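Local coordinates for NDP-rhamnosyltransferase (Saccharopolyspora spinosa, PDB 3TSA), which belongs to the GT-B clan of glycosyltransferases, folded as two Rossmann-like domains that face each other across a cleft, at residues 70-78 with 313-323; 301-309 with 360-371. All blocks are in the same frame, centred on the assembly; numbering follows the deposited sequence.

Contact 1: residues 70-78 with 313-323; sequences RFPNPAFGQ and PQYFDQFDYAR
The ring of Phe319 is held between two prolines: CB of Pro313 lies over one face, while CA of Pro74 sits on the opposite one, 3.7 Å from the ring centroid and 17° off its normal, a CH-pi contact. At the ring edge comes CB of Pro72, whose preceding peptide bond is cis. Beside it Asn73 N gives an almost straight bond (175°) to Gln314 O at 3.0 Å, and Asn73 OD1 accepts from Ala75 N, two residues on, in an Asx turn. Phe76 lies against the type II' turn Tyr315-Gln318, and Phe316 N stands over one face of its ring, 3.3 Å from CG of Phe76. Tyr315 turns its edge toward the face of Phe71 in an offset edge-to-face pair, the planes at 83°. Farther on, Arg323 NH2 reaches the in-plane lone pair of Gly77 O at 2.9 Å and, within its own helix, forms a salt bridge to Asp320 OD1 whose hydrogen bond is weak. One water joins Pro74 O to Arg323 NH1, another Phe76 O to Asp320 OD2. The N-terminal loop is thus docked on the C-terminal half by aromatic packing and bonds to main-chain carbonyls, with no salt bridge between the segments.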
loop_
_atom_site.group_PDB
_atom_site.type_symbol
_atom_site.label_atom_id
_atom_site.label_comp_id
_atom_site.label_asym_id
_atom_site.label_seq_id
_atom_site.Cartn_x
_atom_site.Cartn_y
_atom_site.Cartn_z
ATOM N N ARG A 70 -21.219 9.684 27.082
ATOM C CA ARG A 70 -20.762 8.682 28.120
ATOM C C ARG A 70 -20.220 7.378 27.621
ATOM O O ARG A 70 -20.947 6.590 27.017
ATOM C CB ARG A 70 -21.840 8.280 29.115
ATOM C CG ARG A 70 -21.639 8.824 30.482
ATOM C CD ARG A 70 -21.564 10.355 30.450
ATOM N NE ARG A 70 -22.268 10.997 31.573
ATOM C CZ ARG A 70 -22.575 10.420 32.742
ATOM N NH1 ARG A 70 -22.222 9.150 33.003
ATOM N NH2 ARG A 70 -23.235 11.124 33.670
ATOM N N PHE A 71 -18.972 7.149 27.923
ATOM C CA PHE A 71 -18.376 5.882 27.618
ATOM C C PHE A 71 -17.651 5.420 28.824
ATOM O O PHE A 71 -17.169 6.261 29.626
ATOM C CB PHE A 71 -17.356 6.089 26.468
ATOM C CG PHE A 71 -18.031 6.446 25.150
ATOM C CD1 PHE A 71 -18.134 7.751 24.764
ATOM C CD2 PHE A 71 -18.658 5.445 24.369
ATOM C CE1 PHE A 71 -18.819 8.085 23.577
ATOM C CE2 PHE A 71 -19.375 5.765 23.229
ATOM C CZ PHE A 71 -19.416 7.077 22.788
ATOM N N PRO A 72 -17.464 4.087 28.975
ATOM C CA PRO A 72 -18.034 3.033 28.122
ATOM C C PRO A 72 -19.509 2.975 28.157
ATOM O O PRO A 72 -20.140 3.367 29.129
ATOM C CB PRO A 72 -17.425 1.744 28.685
ATOM C CG PRO A 72 -17.199 2.025 30.188
ATOM C CD PRO A 72 -16.827 3.555 30.200
ATOM N N ASN A 73 -20.109 2.513 27.076
ATOM C CA ASN A 73 -21.570 2.305 27.026
ATOM C C ASN A 73 -21.907 0.833 26.767
ATOM O O ASN A 73 -22.060 0.417 25.588
ATOM C CB ASN A 73 -22.207 3.189 25.935
ATOM C CG ASN A 73 -23.726 3.191 26.066
ATOM O OD1 ASN A 73 -24.289 2.283 26.726
ATOM N ND2 ASN A 73 -24.393 4.086 25.351
ATOM N N PRO A 74 -22.036 0.016 27.836
ATOM C CA PRO A 74 -22.311 -1.414 27.716
ATOM C C PRO A 74 -23.581 -1.767 26.933
ATOM O O PRO A 74 -23.737 -2.915 26.464
ATOM C CB PRO A 74 -22.529 -1.858 29.202
ATOM C CG PRO A 74 -21.627 -0.923 29.961
ATOM C CD PRO A 74 -21.878 0.427 29.259
ATOM N N ALA A 75 -24.496 -0.796 26.769
ATOM C CA ALA A 75 -25.738 -1.142 26.069
ATOM C C ALA A 75 -25.428 -1.519 24.602
ATOM O O ALA A 75 -26.165 -2.257 23.967
ATOM C CB ALA A 75 -26.765 0.039 26.162
ATOM N N PHE A 76 -24.277 -1.107 24.087
ATOM C CA PHE A 76 -23.934 -1.683 22.761
ATOM C C PHE A 76 -23.801 -3.151 22.709
ATOM O O PHE A 76 -24.014 -3.784 21.629
ATOM C CB PHE A 76 -22.622 -1.058 22.132
ATOM C CG PHE A 76 -22.782 0.297 21.595
ATOM C CD1 PHE A 76 -23.291 0.523 20.317
ATOM C CD2 PHE A 76 -22.329 1.392 22.374
ATOM C CE1 PHE A 76 -23.419 1.838 19.853
ATOM C CE2 PHE A 76 -22.446 2.745 21.921
ATOM C CZ PHE A 76 -22.994 2.971 20.646
ATOM N N GLY A 77 -23.408 -3.748 23.821
ATOM C CA GLY A 77 -23.296 -5.191 23.880
ATOM C C GLY A 77 -24.506 -5.880 24.501
ATOM O O GLY A 77 -24.464 -7.046 24.938
ATOM N N GLN A 78 -25.627 -5.172 24.500
ATOM C CA GLN A 78 -26.872 -5.671 25.111
ATOM C C GLN A 78 -28.032 -5.516 24.116
ATOM O O GLN A 78 -28.943 -4.713 24.369
ATOM C CB GLN A 78 -27.155 -4.941 26.452
ATOM C CG GLN A 78 -25.944 -5.161 27.456
ATOM C CD GLN A 78 -26.022 -4.284 28.664
ATOM O OE1 GLN A 78 -26.693 -3.258 28.645
ATOM N NE2 GLN A 78 -25.248 -4.634 29.697
ATOM N N PRO A 313 -13.727 -2.459 26.760
ATOM C CA PRO A 313 -14.607 -2.081 25.662
ATOM C C PRO A 313 -15.384 -0.766 25.925
ATOM O O PRO A 313 -15.648 -0.444 27.104
ATOM C CB PRO A 313 -15.617 -3.262 25.640
ATOM C CG PRO A 313 -15.632 -3.793 27.120
ATOM C CD PRO A 313 -14.159 -3.674 27.470
ATOM N N GLN A 314 -15.676 -0.081 24.856
ATOM C CA GLN A 314 -16.311 1.257 24.910
ATOM C C GLN A 314 -17.601 1.328 24.118
ATOM O O GLN A 314 -18.609 1.906 24.578
ATOM C CB GLN A 314 -15.313 2.338 24.425
ATOM C CG GLN A 314 -13.969 2.323 25.139
ATOM C CD GLN A 314 -14.086 2.603 26.653
ATOM O OE1 GLN A 314 -13.379 1.978 27.443
ATOM N NE2 GLN A 314 -14.987 3.512 27.034
ATOM N N TYR A 315 -17.598 0.790 22.898
ATOM C CA TYR A 315 -18.723 1.025 22.040
ATOM C C TYR A 315 -18.794 -0.039 20.931
ATOM O O TYR A 315 -17.888 -0.887 20.804
ATOM C CB TYR A 315 -18.697 2.453 21.459
ATOM C CG TYR A 315 -17.463 2.873 20.640
ATOM C CD1 TYR A 315 -16.681 1.969 19.838
ATOM C CD2 TYR A 315 -17.134 4.231 20.610
ATOM C CE1 TYR A 315 -15.594 2.465 19.087
ATOM C CE2 TYR A 315 -16.131 4.696 19.855
ATOM C CZ TYR A 315 -15.354 3.833 19.118
ATOM O OH TYR A 315 -14.334 4.372 18.369
ATOM N N PHE A 316 -19.874 0.024 20.149
ATOM C CA PHE A 316 -20.094 -0.880 18.989
ATOM C C PHE A 316 -19.870 -2.358 19.287
ATOM O O PHE A 316 -20.574 -2.902 20.150
ATOM C CB PHE A 316 -19.386 -0.336 17.751
ATOM C CG PHE A 316 -19.951 0.982 17.327
ATOM C CD1 PHE A 316 -21.291 1.074 16.876
ATOM C CD2 PHE A 316 -19.237 2.176 17.551
ATOM C CE1 PHE A 316 -21.894 2.344 16.558
ATOM C CE2 PHE A 316 -19.828 3.460 17.251
ATOM C CZ PHE A 316 -21.165 3.520 16.739
ATOM N N ASP A 317 -18.908 -2.992 18.599
ATOM C CA ASP A 317 -18.683 -4.439 18.696
ATOM C C ASP A 317 -17.736 -4.786 19.796
ATOM O O ASP A 317 -17.479 -5.993 20.042
ATOM C CB ASP A 317 -18.037 -4.916 17.340
ATOM C CG ASP A 317 -16.791 -4.161 17.003
ATOM O OD1 ASP A 317 -16.750 -2.925 17.147
ATOM O OD2 ASP A 317 -15.825 -4.788 16.523
ATOM N N GLN A 318 -17.280 -3.778 20.564
ATOM C CA GLN A 318 -16.156 -4.034 21.509
ATOM C C GLN A 318 -16.513 -4.906 22.707
ATOM O O GLN A 318 -15.668 -5.692 23.171
ATOM C CB GLN A 318 -15.469 -2.730 22.002
ATOM C CG GLN A 318 -14.832 -1.997 20.787
ATOM C CD GLN A 318 -14.397 -0.631 21.118
ATOM O OE1 GLN A 318 -14.809 -0.082 22.149
ATOM N NE2 GLN A 318 -13.564 -0.039 20.226
ATOM N N PHE A 319 -17.742 -4.782 23.223
ATOM C CA PHE A 319 -18.225 -5.650 24.318
ATOM C C PHE A 319 -18.297 -7.084 23.966
ATOM O O PHE A 319 -17.911 -7.909 24.752
ATOM C CB PHE A 319 -19.632 -5.124 24.805
ATOM C CG PHE A 319 -19.494 -3.706 25.318
ATOM C CD1 PHE A 319 -19.028 -3.516 26.630
ATOM C CD2 PHE A 319 -19.735 -2.611 24.469
ATOM C CE1 PHE A 319 -18.785 -2.154 27.125
ATOM C CE2 PHE A 319 -19.499 -1.266 24.952
ATOM C CZ PHE A 319 -18.981 -1.070 26.237
ATOM N N ASP A 320 -18.847 -7.393 22.773
ATOM C CA ASP A 320 -18.862 -8.760 22.261
ATOM C C ASP A 320 -17.474 -9.325 22.116
ATOM O O ASP A 320 -17.222 -10.419 22.638
ATOM C CB ASP A 320 -19.607 -8.761 20.910
ATOM C CG ASP A 320 -21.101 -8.529 21.124
ATOM O OD1 ASP A 320 -21.754 -9.523 21.540
ATOM O OD2 ASP A 320 -21.579 -7.426 20.907
ATOM N N TYR A 321 -16.561 -8.588 21.461
ATOM C CA TYR A 321 -15.208 -9.131 21.326
ATOM C C TYR A 321 -14.603 -9.353 22.706
ATOM O O TYR A 321 -14.019 -10.386 22.966
ATOM C CB TYR A 321 -14.303 -8.158 20.598
ATOM C CG TYR A 321 -12.926 -8.641 20.529
ATOM C CD1 TYR A 321 -12.578 -9.619 19.609
ATOM C CD2 TYR A 321 -11.943 -8.113 21.372
ATOM C CE1 TYR A 321 -11.227 -10.124 19.548
ATOM C CE2 TYR A 321 -10.612 -8.577 21.339
ATOM C CZ TYR A 321 -10.283 -9.579 20.426
ATOM O OH TYR A 321 -9.002 -10.052 20.309
ATOM N N ALA A 322 -14.748 -8.376 23.598
ATOM C CA ALA A 322 -14.126 -8.509 24.918
ATOM C C ALA A 322 -14.635 -9.755 25.705
ATOM O O ALA A 322 -13.817 -10.472 26.293
ATOM C CB ALA A 322 -14.306 -7.210 25.764
ATOM N N ARG A 323 -15.957 -9.947 25.743
ATOM C CA ARG A 323 -16.575 -11.051 26.414
ATOM C C ARG A 323 -16.132 -12.387 25.770
ATOM O O ARG A 323 -15.830 -13.369 26.508
ATOM C CB ARG A 323 -18.125 -10.954 26.396
ATOM C CG ARG A 323 -18.710 -9.930 27.346
ATOM C CD ARG A 323 -20.249 -10.172 27.433
ATOM N NE ARG A 323 -20.944 -10.064 26.114
ATOM C CZ ARG A 323 -21.642 -8.969 25.795
ATOM N NH1 ARG A 323 -21.635 -7.948 26.626
ATOM N NH2 ARG A 323 -22.276 -8.895 24.652
HETATM O O HOH W 1 -22.290 -5.145 27.246
HETATM O O HOH W 2 -24.138 -6.621 20.794
#

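Contact 2: residues 301-309 with 360-371; sequences TATRLGIPQ and AAAAIKLSDEIT. Unlike the reference sequence in segment 360-371: Ala361 (reference Ser).
Thr303 meets the helix 360-371 first, crossing Leu366 obliquely: its CG2, set anti to the backbone N (OG1 has chi1 -69°), lies 3.5 Å from Leu366 CB and also approaches Ile370 CD1. The hydroxyl faces elsewhere, bonding Ala299 O one turn back in its own helix. Thr303 O meets Ser367 CB at 3.3 Å.

Arg304 follows with both its backbone and its side chain. Its carbonyl oxygen accepts from Ser367 OG at 2.7 Å, a short bond in which the hydroxyl stands above the carbonyl plane. Because OG is anti to its own backbone N (chi1 176°), it is carried across to the end of the neighbouring helix. The arginine chain bends at chi2 and runs past Ile370, Arg304 CD against Ile370 CG2 at 3.8 Å. Its guanidinium is then laid flat against Thr371, whose CG2 sits over the centre of one face, 3.6 Å from Arg304 CZ.

At Gly306 the chain leaves the helix through a Schellman motif with positive phi, and the two backbones come close, Gly306 CA lying 4.3 Å from Ile364 CA, and Ile364 CD1 packs on the same glycine CA. Ala363 CB reaches the same turn, 3.6 Å from Gly306 O. Pro308 closes the row, with CD resting 3.9 Å from Ala360 CA, just before the chain enters the parallel sheet of the C-terminal domain at strand 309-311.

Small residues, Gly306, Ala360, Ala363 and Ser367, let the helix end lie close on helix 358-371, and the serine hydroxyl takes up a carbonyl from the last helical turn. The rest is van der Waals packing, of methyl and methylene groups on one another, on backbone carbonyls and on the arginine's flat face, so the joint is chiefly one of shape, with a single direct hydrogen bond between the segments.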
loop_
_atom_site.group_PDB
_atom_site.type_symbol
_atom_site.label_atom_id
_atom_site.label_comp_id
_atom_site.label_asym_id
_atom_site.label_seq_id
_atom_site.Cartn_x
_atom_site.Cartn_y
_atom_site.Cartn_z
ATOM N N THR A 301 -4.472 -8.081 15.613
ATOM C CA THR A 301 -3.024 -8.182 15.443
ATOM C C THR A 301 -2.475 -8.920 16.654
ATOM O O THR A 301 -1.648 -9.823 16.504
ATOM C CB THR A 301 -2.369 -6.809 15.305
ATOM O OG1 THR A 301 -2.777 -6.224 14.070
ATOM C CG2 THR A 301 -0.866 -6.877 15.345
ATOM N N ALA A 302 -2.915 -8.511 17.873
ATOM C CA ALA A 302 -2.505 -9.205 19.069
ATOM C C ALA A 302 -2.882 -10.715 18.952
ATOM O O ALA A 302 -2.022 -11.580 19.221
ATOM C CB ALA A 302 -3.091 -8.563 20.340
ATOM N N THR A 303 -4.119 -10.998 18.552
ATOM C CA THR A 303 -4.649 -12.390 18.593
ATOM C C THR A 303 -3.847 -13.226 17.562
ATOM O O THR A 303 -3.341 -14.320 17.892
ATOM C CB THR A 303 -6.131 -12.376 18.290
ATOM O OG1 THR A 303 -6.734 -11.751 19.403
ATOM C CG2 THR A 303 -6.679 -13.817 18.238
ATOM N N ARG A 304 -3.624 -12.643 16.387
ATOM C CA ARG A 304 -2.789 -13.289 15.329
ATOM C C ARG A 304 -1.404 -13.724 15.830
ATOM O O ARG A 304 -0.884 -14.809 15.482
ATOM C CB ARG A 304 -2.717 -12.383 14.061
ATOM C CG ARG A 304 -1.785 -12.900 12.991
ATOM C CD ARG A 304 -2.136 -14.291 12.431
ATOM N NE ARG A 304 -1.105 -14.709 11.470
ATOM C CZ ARG A 304 0.019 -15.345 11.791
ATOM N NH1 ARG A 304 0.283 -15.680 13.062
ATOM N NH2 ARG A 304 0.889 -15.651 10.818
ATOM N N LEU A 305 -0.800 -12.905 16.700
ATOM C CA LEU A 305 0.526 -13.105 17.190
ATOM C C LEU A 305 0.557 -13.913 18.524
ATOM O O LEU A 305 1.613 -14.079 19.151
ATOM C CB LEU A 305 1.217 -11.720 17.295
ATOM C CG LEU A 305 1.546 -10.941 16.025
ATOM C CD1 LEU A 305 2.206 -9.593 16.416
ATOM C CD2 LEU A 305 2.456 -11.857 15.201
ATOM N N GLY A 306 -0.607 -14.320 19.010
ATOM C CA GLY A 306 -0.771 -15.176 20.215
ATOM C C GLY A 306 -0.565 -14.374 21.518
ATOM O O GLY A 306 -0.183 -14.944 22.525
ATOM N N ILE A 307 -0.882 -13.074 21.493
ATOM C CA ILE A 307 -0.641 -12.167 22.632
ATOM C C ILE A 307 -1.994 -11.907 23.346
ATOM O O ILE A 307 -2.939 -11.416 22.739
ATOM C CB ILE A 307 -0.073 -10.853 22.166
ATOM C CG1 ILE A 307 1.201 -10.976 21.286
ATOM C CG2 ILE A 307 0.277 -9.949 23.413
ATOM C CD1 ILE A 307 2.267 -11.810 21.924
ATOM N N PRO A 308 -2.062 -12.262 24.631
ATOM C CA PRO A 308 -3.350 -12.026 25.299
ATOM C C PRO A 308 -3.626 -10.547 25.509
ATOM O O PRO A 308 -2.739 -9.705 25.456
ATOM C CB PRO A 308 -3.232 -12.735 26.637
ATOM C CG PRO A 308 -1.808 -12.879 26.905
ATOM C CD PRO A 308 -1.078 -12.898 25.518
ATOM N N GLN A 309 -4.902 -10.235 25.769
ATOM C CA GLN A 309 -5.338 -8.866 25.863
ATOM C C GLN A 309 -6.171 -8.638 27.095
ATOM O O GLN A 309 -6.929 -9.490 27.537
ATOM C CB GLN A 309 -6.172 -8.407 24.635
ATOM C CG GLN A 309 -5.410 -8.600 23.312
ATOM C CD GLN A 309 -6.166 -9.461 22.355
ATOM O OE1 GLN A 309 -5.698 -10.531 21.952
ATOM N NE2 GLN A 309 -7.357 -9.034 22.011
ATOM N N ALA A 360 -1.691 -16.850 27.188
ATOM C CA ALA A 360 -0.994 -16.820 25.938
ATOM C C ALA A 360 -1.355 -18.111 25.181
ATOM O O ALA A 360 -1.526 -18.072 23.952
ATOM C CB ALA A 360 0.536 -16.779 26.170
ATOM N N ALA A 361 -1.457 -19.218 25.902
ATOM C CA ALA A 361 -1.781 -20.524 25.237
ATOM C C ALA A 361 -3.152 -20.485 24.566
ATOM O O ALA A 361 -3.324 -20.947 23.449
ATOM C CB ALA A 361 -1.729 -21.657 26.207
ATOM N N ALA A 362 -4.135 -19.915 25.273
ATOM C CA ALA A 362 -5.480 -19.686 24.721
ATOM C C ALA A 362 -5.450 -18.724 23.562
ATOM O O ALA A 362 -6.174 -18.917 22.592
ATOM C CB ALA A 362 -6.417 -19.130 25.855
ATOM N N ALA A 363 -4.616 -17.666 23.638
ATOM C CA ALA A 363 -4.530 -16.759 22.494
ATOM C C ALA A 363 -3.916 -17.477 21.253
ATOM O O ALA A 363 -4.309 -17.173 20.127
ATOM C CB ALA A 363 -3.708 -15.534 22.811
ATOM N N ILE A 364 -2.960 -18.399 21.474
ATOM C CA ILE A 364 -2.400 -19.169 20.362
ATOM C C ILE A 364 -3.486 -20.073 19.712
ATOM O O ILE A 364 -3.517 -20.249 18.474
ATOM C CB ILE A 364 -1.175 -19.948 20.810
ATOM C CG1 ILE A 364 0.010 -18.970 21.100
ATOM C CG2 ILE A 364 -0.777 -21.018 19.695
ATOM C CD1 ILE A 364 0.671 -18.365 19.894
ATOM N N LYS A 365 -4.368 -20.646 20.520
ATOM C CA LYS A 365 -5.526 -21.377 19.907
ATOM C C LYS A 365 -6.338 -20.516 18.933
ATOM O O LYS A 365 -6.715 -20.917 17.815
ATOM C CB LYS A 365 -6.423 -22.054 21.004
ATOM C CG LYS A 365 -5.656 -23.168 21.725
ATOM C CD LYS A 365 -5.438 -24.361 20.800
ATOM C CE LYS A 365 -4.736 -25.462 21.505
ATOM N NZ LYS A 365 -5.001 -26.618 20.683
ATOM N N LEU A 366 -6.599 -19.267 19.335
ATOM C CA LEU A 366 -7.315 -18.355 18.473
ATOM C C LEU A 366 -6.463 -18.020 17.226
ATOM O O LEU A 366 -7.000 -17.886 16.119
ATOM C CB LEU A 366 -7.657 -17.054 19.238
ATOM C CG LEU A 366 -8.669 -17.274 20.392
ATOM C CD1 LEU A 366 -8.768 -15.961 21.244
ATOM C CD2 LEU A 366 -10.061 -17.511 19.917
ATOM N N SER A 367 -5.153 -17.876 17.438
ATOM C CA SER A 367 -4.259 -17.505 16.347
ATOM C C SER A 367 -4.345 -18.665 15.288
ATOM O O SER A 367 -4.340 -18.510 14.059
ATOM C CB SER A 367 -2.863 -17.408 16.865
ATOM O OG SER A 367 -2.136 -17.138 15.706
ATOM N N ASP A 368 -4.463 -19.871 15.785
ATOM C CA ASP A 368 -4.615 -21.046 14.873
ATOM C C ASP A 368 -5.921 -21.040 14.048
ATOM O O ASP A 368 -5.901 -21.568 12.896
ATOM C CB ASP A 368 -4.516 -22.369 15.648
ATOM C CG ASP A 368 -3.143 -22.634 16.270
ATOM O OD1 ASP A 368 -2.126 -21.966 15.984
ATOM O OD2 ASP A 368 -3.032 -23.601 17.038
ATOM N N GLU A 369 -7.005 -20.488 14.587
ATOM C CA GLU A 369 -8.229 -20.307 13.812
ATOM C C GLU A 369 -7.982 -19.324 12.670
ATOM O O GLU A 369 -8.456 -19.538 11.561
ATOM C CB GLU A 369 -9.358 -19.782 14.696
ATOM C CG GLU A 369 -9.872 -20.806 15.686
ATOM C CD GLU A 369 -11.107 -20.227 16.378
ATOM O OE1 GLU A 369 -12.133 -20.035 15.714
ATOM O OE2 GLU A 369 -10.987 -19.947 17.580
ATOM N N ILE A 370 -7.223 -18.263 12.946
ATOM C CA ILE A 370 -6.866 -17.291 11.933
ATOM C C ILE A 370 -6.014 -17.932 10.834
ATOM O O ILE A 370 -6.336 -17.794 9.638
ATOM C CB ILE A 370 -6.139 -16.070 12.537
ATOM C CG1 ILE A 370 -7.118 -15.296 13.450
ATOM C CG2 ILE A 370 -5.678 -15.128 11.436
ATOM C CD1 ILE A 370 -6.435 -14.136 14.259
ATOM N N THR A 371 -4.979 -18.605 11.230
ATOM C CA THR A 371 -4.091 -19.115 10.190
ATOM C C THR A 371 -4.692 -20.314 9.426
ATOM O O THR A 371 -4.117 -20.733 8.424
ATOM C CB THR A 371 -2.730 -19.487 10.733
ATOM O OG1 THR A 371 -2.864 -20.512 11.737
ATOM C CG2 THR A 371 -1.999 -18.300 11.284
#

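Overall arrangement
Contact 1 joins the two halves of the chain, whereas contact 2 lies wholly within the C-terminal half; their centres are about 21 Å apart. They are connected through Tyr321: this residue of 313-323 brings its OH to 3.0 Å from Thr303 OG1, a close approach, and near the amide of Gln309, probably as a hydrogen bond. Strand 309-311 joins them along the chain as well, since 301-309 leads into it and 313-323 follows it. The bound magnesium ion lies about 11 Å from the Asp320 side chain in contact 1 and about 12 Å from that of Leu366 in contact 2.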